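Methyltransferase domain-containing protein (Serratia marcescens, PDB 7CLU) catalyses S-adenosylmethionine-dependent O-methylation in the prodigiosin synthetic pathway, recognising its substrate by induced fit. Local coordinates at residues Ala143-Gln146 against Glu147-Lys151; Gln202-Ala205 against Phe206-Lys210; Leu92-Leu95 against Gly96-Ile99. All blocks are in the same frame, centred on the assembly; numbering follows the deposited sequence.

Overall arrangement
From the N terminus the chain reaches contact 3 first, at the start of helix 93-107, then contact 1, in the middle and later turns of helix 139-152, and last contact 2 near the beginning of helix 201-214. Each is local and closes just a turn or two of its own helix, so the three run in series and none nests in or crosses another. Contact 1 sits between the other two: the aromatic residues of 145-148 pack on Trp94 and Leu95 of contact 3, while Ala143 meets Phe206 of contact 2. A helix reaching the dimer interface is thereby tied, through 139-152, to the Rossmann-like cofactor-binding part. Contacts 2 and 3 do not touch.

Contact 1: Ala143-Gln146 against Glu147-Lys151; sequences ADFQ and EFLGK
Phe145 and Leu149, one helical turn apart, make the main side-chain contact. The leucine crosses the phenylalanine obliquely and sets its CG over one ring face, 4.1 Å from the ring centroid, as a CH-pi contact displaced toward the rim. The methyl CD1 goes on to the far end of the ring, where it comes to 3.3 Å from CZ of Phe145, a tight apolar approach. With CG trans to N (chi1 170°), the phenyl group of Phe145 leans along the helix toward the next turn, where the leucine can meet it.

Beneath this pair the backbone holds the spacing. Leu149 N gives an almost straight bond to Phe145 O, 2.9 Å long with an N-H...O angle of 173°. Glu147 N to Ala143 O, also 2.9 Å, and Phe148 N to Asp144 O, at 3.1 Å, repeat the same i to i+4 pattern. The next bond, from Gly150 N to Gln146 O, is short at 2.8 Å but more bent, at 140°.

Helix 139-152 lies beside the cofactor site of a class I, Rossmann-like methyltransferase. Gln146 binds S-adenosyl-L-homocysteine in a crystal structure of this protein, and its side chain is about 5 Å from that of Glu199, another residue of that site. A weak hydrogen bond from Gln146 NE2 to Gly176 O links it to the glycine-rich loop following strand 171-175, and Glu147 packs on Ile179 of the same loop. Leu149 approaches the site as well, its side chain about 6 Å from that of Arg331.

Farther out, the buried Phe148 has the ring of Phe152 beside it, and Lys151 NZ reaches back to bond with Trp91 O.

Contact 2: Gln202-Ala205 against Phe206-Lys210; sequences QASA and FLRDK
Ser204 and Arg208 meet on the inner side of helix 201-214, where the guanidinium group folds back along the turn. Its NH1 comes to 3.6 Å from Ser204 OG, an oblique approach too long to act as a firm bond, and lies 3.8 Å from Ala205 CA. A bend at chi3 (-97°) turns the arginine this way. The backbone beneath is well tied, Arg208 N bonding to Ser204 O at 2.8 Å. This side is packed: the buried Ser204 and Leu207 lie on strands 194-199 and 221-224, the two strands that the helix joins in a beta-alpha-beta crossover. Leu207 also borders Glu199, a residue of the S-adenosyl-L-homocysteine site.

Ala205 and Asp209 are on the solvent side; Phe206 is largely exposed too, though its ring edge reaches Ala143 of helix 139-152. Lys210 lays CD over one face of Phe206, 3.5 Å above the ring plane and toward its rim. The backbone bonds do not follow the packing: the weak one, Leu207 N to Ala203 O at 3.3 Å, is at a buried residue, and exposed Asp209 has the firmer one, from its N to Ala205 O at 2.9 Å.

Polar neighbours here are not always partners. Asp209 OD2 lies 3.1 Å from Ala205 O, two acceptors that probably repel mildly, and Arg208 spends its NH2 on Val222 O, so its firmer polar anchor is the strand rather than the serine.

Contact 3: Leu92-Leu95 against Gly96-Ile99; sequences LGWL and GRHI
Trp94 and His98 both turn CG opposite their backbone N, chi1 being -177° and -172°, and because they sit one helical turn apart the two side chains run side by side in the same direction. Their rings form an offset stack: the six-membered ring of the indole and the imidazole have centroids 4.5 Å apart and planes inclined by 18°. The overlap is at the rims, with Trp94 CH2 over one face of the imidazole, 3.3 Å from His98 CG. Nearer the backbone, His98 CB lies over the indole, 3.8 Å from the centroid of the six-membered ring, and adds a CH-pi contact to the stack.

The pyrrole edge of the indole has polar company. One water lies in the ring plane, 3.4 Å from Trp94 NE1, and also in the plane of the neighbouring guanidinium, 2.9 Å from Arg97 NH2; it accepts from both in weak hydrogen bonds. Arg97 is bent at chi3, which brings NH2 round to this water.

All this happens in the first turns of helix 93-107. Leu92 occupies the N-cap position, and its carbonyl O takes Gly96 N at 3.1 Å, the first of four successive i to i+4 bonds ending with Ile99 N to Leu95 O at 2.8 Å. The helix stands at the dimer interface of this O-methyltransferase. On its buried side Leu95 and Ile99 cross, CG of the first 3.7 Å from CD1 of the second. Met12 and Phe15 of the second subunit pack on Leu95 and Ile99 respectively, and Thr22 of this chain's own helix 15-26 also touches Ile99. Beyond the stack, the imidazole of His98 meets the ring of Phe102, a turn farther along.

Contact 1: Ala143-Gln146 against Glu147-Lys151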
loop_
_atom_site.group_PDB
_atom_site.type_symbol
_atom_site.label_atom_id
_atom_site.label_comp_id
_atom_site.label_asym_id
_atom_site.label_seq_id
_atom_site.Cartn_x
_atom_site.Cartn_y
_atom_site.Cartn_z
ATOM N N ALA A 143 -25.046 -1.815 1.881
ATOM C CA ALA A 143 -25.525 -0.437 1.882
ATOM C C ALA A 143 -24.411 0.535 2.265
ATOM O O ALA A 143 -24.219 1.555 1.601
ATOM C CB ALA A 143 -26.722 -0.303 2.826
ATOM N N ASP A 144 -23.662 0.232 3.337
ATOM C CA ASP A 144 -22.527 1.081 3.706
ATOM C C ASP A 144 -21.557 1.218 2.544
ATOM O O ASP A 144 -21.017 2.304 2.291
ATOM C CB ASP A 144 -21.773 0.511 4.907
ATOM C CG ASP A 144 -22.605 0.455 6.171
ATOM O OD1 ASP A 144 -23.698 1.054 6.199
ATOM O OD2 ASP A 144 -22.134 -0.192 7.145
ATOM N N PHE A 145 -21.295 0.109 1.852
ATOM C CA PHE A 145 -20.395 0.132 0.708
ATOM C C PHE A 145 -20.939 1.041 -0.385
ATOM O O PHE A 145 -20.224 1.900 -0.923
ATOM C CB PHE A 145 -20.210 -1.296 0.197
ATOM C CG PHE A 145 -19.501 -1.397 -1.124
ATOM C CD1 PHE A 145 -18.129 -1.235 -1.203
ATOM C CD2 PHE A 145 -20.204 -1.692 -2.283
ATOM C CE1 PHE A 145 -17.463 -1.347 -2.411
ATOM C CE2 PHE A 145 -19.551 -1.801 -3.500
ATOM C CZ PHE A 145 -18.172 -1.631 -3.563
ATOM N N GLN A 146 -22.219 0.883 -0.707
ATOM C CA GLN A 146 -22.771 1.612 -1.838
ATOM C C GLN A 146 -22.890 3.099 -1.532
ATOM O O GLN A 146 -22.688 3.930 -2.425
ATOM C CB GLN A 146 -24.106 0.983 -2.233
ATOM C CG GLN A 146 -23.904 -0.435 -2.810
ATOM C CD GLN A 146 -25.108 -0.989 -3.529
ATOM O OE1 GLN A 146 -26.202 -1.068 -2.969
ATOM N NE2 GLN A 146 -24.912 -1.396 -4.777
ATOM N N GLU A 147 -23.159 3.458 -0.277
ATOM C CA GLU A 147 -23.223 4.869 0.068
ATOM C C GLU A 147 -21.833 5.502 0.059
ATOM O O GLU A 147 -21.689 6.670 -0.310
ATOM C CB GLU A 147 -23.921 5.052 1.420
ATOM C CG GLU A 147 -24.064 6.514 1.835
ATOM C CD GLU A 147 -25.508 7.001 1.842
ATOM O OE1 GLU A 147 -26.430 6.154 1.778
ATOM O OE2 GLU A 147 -25.716 8.236 1.895
ATOM N N PHE A 148 -20.799 4.753 0.430
ATOM C CA PHE A 148 -19.447 5.259 0.230
ATOM C C PHE A 148 -19.154 5.478 -1.255
ATOM O O PHE A 148 -18.694 6.553 -1.662
ATOM C CB PHE A 148 -18.438 4.303 0.837
ATOM C CG PHE A 148 -17.030 4.712 0.604
ATOM C CD1 PHE A 148 -16.482 5.771 1.321
ATOM C CD2 PHE A 148 -16.255 4.065 -0.336
ATOM C CE1 PHE A 148 -15.168 6.165 1.116
ATOM C CE2 PHE A 148 -14.937 4.450 -0.549
ATOM C CZ PHE A 148 -14.397 5.507 0.177
ATOM N N LEU A 149 -19.396 4.454 -2.076
ATOM C CA LEU A 149 -19.147 4.579 -3.508
ATOM C C LEU A 149 -19.935 5.724 -4.120
ATOM O O LEU A 149 -19.468 6.358 -5.071
ATOM C CB LEU A 149 -19.515 3.279 -4.222
ATOM C CG LEU A 149 -18.497 2.143 -4.260
ATOM C CD1 LEU A 149 -18.979 1.118 -5.262
ATOM C CD2 LEU A 149 -17.096 2.647 -4.613
ATOM N N GLY A 150 -21.143 5.975 -3.612
ATOM C CA GLY A 150 -21.982 7.013 -4.185
ATOM C C GLY A 150 -21.298 8.364 -4.190
ATOM O O GLY A 150 -21.393 9.113 -5.162
ATOM N N LYS A 151 -20.572 8.675 -3.114
ATOM C CA LYS A 151 -19.793 9.904 -3.058
ATOM C C LYS A 151 -18.821 9.996 -4.226
ATOM O O LYS A 151 -18.749 11.027 -4.907
ATOM C CB LYS A 151 -19.028 9.978 -1.735
ATOM C CG LYS A 151 -19.880 10.354 -0.539
ATOM C CD LYS A 151 -19.406 9.659 0.732
ATOM C CE LYS A 151 -17.883 9.543 0.807
ATOM N NZ LYS A 151 -17.404 9.437 2.217
#

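Contact 2: Gln202-Ala205 against Phe206-Lys210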
loop_
_atom_site.group_PDB
_atom_site.type_symbol
_atom_site.label_atom_id
_atom_site.label_comp_id
_atom_site.label_asym_id
_atom_site.label_seq_id
_atom_site.Cartn_x
_atom_site.Cartn_y
_atom_site.Cartn_z
ATOM N N GLN A 202 -34.647 -7.584 -0.092
ATOM C CA GLN A 202 -34.124 -7.193 1.218
ATOM C C GLN A 202 -33.735 -5.719 1.255
ATOM O O GLN A 202 -34.000 -5.034 2.249
ATOM C CB GLN A 202 -32.918 -8.050 1.596
ATOM C CG GLN A 202 -33.185 -9.523 1.607
ATOM C CD GLN A 202 -33.098 -10.111 0.221
ATOM O OE1 GLN A 202 -34.041 -10.012 -0.567
ATOM N NE2 GLN A 202 -31.953 -10.706 -0.097
ATOM N N ALA A 203 -33.094 -5.216 0.193
ATOM C CA ALA A 203 -32.593 -3.842 0.171
ATOM C C ALA A 203 -33.652 -2.798 -0.171
ATOM O O ALA A 203 -33.347 -1.596 -0.115
ATOM C CB ALA A 203 -31.445 -3.710 -0.837
ATOM N N SER A 204 -34.876 -3.209 -0.517
ATOM C CA SER A 204 -35.788 -2.286 -1.190
ATOM C C SER A 204 -36.427 -1.299 -0.214
ATOM O O SER A 204 -36.443 -0.090 -0.472
ATOM C CB SER A 204 -36.848 -3.066 -1.976
ATOM O OG SER A 204 -37.870 -3.569 -1.138
ATOM N N ALA A 205 -36.940 -1.788 0.922
ATOM C CA ALA A 205 -37.586 -0.895 1.884
ATOM C C ALA A 205 -36.629 0.187 2.384
ATOM O O ALA A 205 -37.037 1.338 2.589
ATOM C CB ALA A 205 -38.148 -1.700 3.057
ATOM N N PHE A 206 -35.352 -0.160 2.575
ATOM C CA PHE A 206 -34.368 0.812 3.049
ATOM C C PHE A 206 -34.165 1.927 2.024
ATOM O O PHE A 206 -34.173 3.119 2.365
ATOM C CB PHE A 206 -33.048 0.097 3.359
ATOM C CG PHE A 206 -31.896 1.028 3.658
ATOM C CD1 PHE A 206 -31.798 1.663 4.890
ATOM C CD2 PHE A 206 -30.906 1.256 2.712
ATOM C CE1 PHE A 206 -30.741 2.518 5.166
ATOM C CE2 PHE A 206 -29.845 2.109 2.980
ATOM C CZ PHE A 206 -29.760 2.741 4.208
ATOM N N LEU A 207 -33.985 1.553 0.757
ATOM C CA LEU A 207 -33.846 2.547 -0.300
ATOM C C LEU A 207 -35.119 3.378 -0.442
ATOM O O LEU A 207 -35.057 4.600 -0.649
ATOM C CB LEU A 207 -33.491 1.852 -1.616
ATOM C CG LEU A 207 -33.320 2.778 -2.822
ATOM C CD1 LEU A 207 -31.922 3.377 -2.843
ATOM C CD2 LEU A 207 -33.640 2.062 -4.137
ATOM N N ARG A 208 -36.282 2.735 -0.322
ATOM C CA ARG A 208 -37.537 3.473 -0.345
ATOM C C ARG A 208 -37.561 4.529 0.751
ATOM O O ARG A 208 -37.981 5.673 0.520
ATOM C CB ARG A 208 -38.714 2.509 -0.200
ATOM C CG ARG A 208 -39.961 2.924 -0.968
ATOM C CD ARG A 208 -41.056 1.865 -0.877
ATOM N NE ARG A 208 -41.077 0.969 -2.034
ATOM C CZ ARG A 208 -40.691 -0.307 -2.007
ATOM N NH1 ARG A 208 -40.247 -0.852 -0.882
ATOM N NH2 ARG A 208 -40.751 -1.042 -3.112
ATOM N N ASP A 209 -37.090 4.167 1.946
ATOM C CA ASP A 209 -37.044 5.113 3.052
ATOM C C ASP A 209 -36.083 6.256 2.758
ATOM O O ASP A 209 -36.400 7.422 3.026
ATOM C CB ASP A 209 -36.651 4.383 4.338
ATOM C CG ASP A 209 -37.729 3.411 4.805
ATOM O OD1 ASP A 209 -38.906 3.619 4.446
ATOM O OD2 ASP A 209 -37.407 2.433 5.513
ATOM N N LYS A 210 -34.914 5.947 2.186
ATOM C CA LYS A 210 -33.945 6.995 1.876
ATOM C C LYS A 210 -34.475 7.936 0.801
ATOM O O LYS A 210 -34.318 9.165 0.908
ATOM C CB LYS A 210 -32.618 6.381 1.426
ATOM C CG LYS A 210 -31.598 6.192 2.547
ATOM C CD LYS A 210 -32.181 5.390 3.700
ATOM C CE LYS A 210 -31.638 5.871 5.031
ATOM N NZ LYS A 210 -30.146 5.869 5.038
#

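Contact 3: Leu92-Leu95 against Gly96-Ile99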
loop_
_atom_site.group_PDB
_atom_site.type_symbol
_atom_site.label_atom_id
_atom_site.label_comp_id
_atom_site.label_asym_id
_atom_site.label_seq_id
_atom_site.Cartn_x
_atom_site.Cartn_y
_atom_site.Cartn_z
ATOM N N LEU A 92 -13.141 9.611 4.534
ATOM C CA LEU A 92 -12.575 8.397 3.958
ATOM C C LEU A 92 -12.604 7.212 4.918
ATOM O O LEU A 92 -12.092 6.143 4.574
ATOM C CB LEU A 92 -11.141 8.676 3.483
ATOM C CG LEU A 92 -11.053 9.494 2.195
ATOM C CD1 LEU A 92 -9.618 9.753 1.738
ATOM C CD2 LEU A 92 -11.872 8.836 1.087
ATOM N N GLY A 93 -13.222 7.369 6.094
ATOM C CA GLY A 93 -13.150 6.331 7.110
ATOM C C GLY A 93 -13.680 4.982 6.657
ATOM O O GLY A 93 -13.142 3.937 7.040
ATOM N N TRP A 94 -14.735 4.972 5.839
ATOM C CA TRP A 94 -15.250 3.672 5.413
ATOM C C TRP A 94 -14.204 2.913 4.616
ATOM O O TRP A 94 -14.001 1.714 4.835
ATOM C CB TRP A 94 -16.538 3.790 4.593
ATOM C CG TRP A 94 -17.051 2.396 4.258
ATOM C CD1 TRP A 94 -17.949 1.653 4.980
ATOM C CD2 TRP A 94 -16.629 1.563 3.166
ATOM N NE1 TRP A 94 -18.133 0.426 4.385
ATOM C CE2 TRP A 94 -17.329 0.344 3.275
ATOM C CE3 TRP A 94 -15.735 1.733 2.104
ATOM C CZ2 TRP A 94 -17.160 -0.695 2.359
ATOM C CZ3 TRP A 94 -15.565 0.697 1.201
ATOM C CH2 TRP A 94 -16.275 -0.496 1.333
ATOM N N LEU A 95 -13.523 3.590 3.686
ATOM C CA LEU A 95 -12.486 2.909 2.917
ATOM C C LEU A 95 -11.374 2.411 3.827
ATOM O O LEU A 95 -10.893 1.281 3.679
ATOM C CB LEU A 95 -11.932 3.832 1.840
ATOM C CG LEU A 95 -10.833 3.301 0.906
ATOM C CD1 LEU A 95 -11.302 2.036 0.202
ATOM C CD2 LEU A 95 -10.436 4.378 -0.118
ATOM N N GLY A 96 -10.957 3.242 4.782
ATOM C CA GLY A 96 -9.936 2.820 5.721
ATOM C C GLY A 96 -10.287 1.531 6.432
ATOM O O GLY A 96 -9.449 0.630 6.559
ATOM N N ARG A 97 -11.529 1.422 6.916
ATOM C CA ARG A 97 -11.894 0.205 7.632
ATOM C C ARG A 97 -12.097 -0.967 6.677
ATOM O O ARG A 97 -11.797 -2.111 7.037
ATOM C CB ARG A 97 -13.143 0.420 8.489
ATOM C CG ARG A 97 -13.318 -0.687 9.535
ATOM C CD ARG A 97 -14.525 -0.472 10.445
ATOM N NE ARG A 97 -15.739 -0.233 9.676
ATOM C CZ ARG A 97 -16.581 -1.184 9.283
ATOM N NH1 ARG A 97 -16.353 -2.463 9.593
ATOM N NH2 ARG A 97 -17.654 -0.853 8.573
ATOM N N HIS A 98 -12.576 -0.701 5.460
ATOM C CA HIS A 98 -12.613 -1.742 4.435
ATOM C C HIS A 98 -11.214 -2.286 4.163
ATOM O O HIS A 98 -11.020 -3.499 4.017
ATOM C CB HIS A 98 -13.236 -1.179 3.155
ATOM C CG HIS A 98 -13.502 -2.208 2.093
ATOM N ND1 HIS A 98 -14.315 -3.303 2.298
ATOM C CD2 HIS A 98 -13.085 -2.286 0.807
ATOM C CE1 HIS A 98 -14.379 -4.016 1.187
ATOM N NE2 HIS A 98 -13.642 -3.420 0.267
ATOM N N ILE A 99 -10.224 -1.395 4.110
ATOM C CA ILE A 99 -8.833 -1.807 3.941
ATOM C C ILE A 99 -8.348 -2.582 5.165
ATOM O O ILE A 99 -7.825 -3.693 5.045
ATOM C CB ILE A 99 -7.945 -0.575 3.651
ATOM C CG1 ILE A 99 -8.150 -0.112 2.204
ATOM C CG2 ILE A 99 -6.470 -0.906 3.900
ATOM C CD1 ILE A 99 -7.862 1.369 1.943
HETATM O O HOH W 1 -19.869 -1.272 6.705
#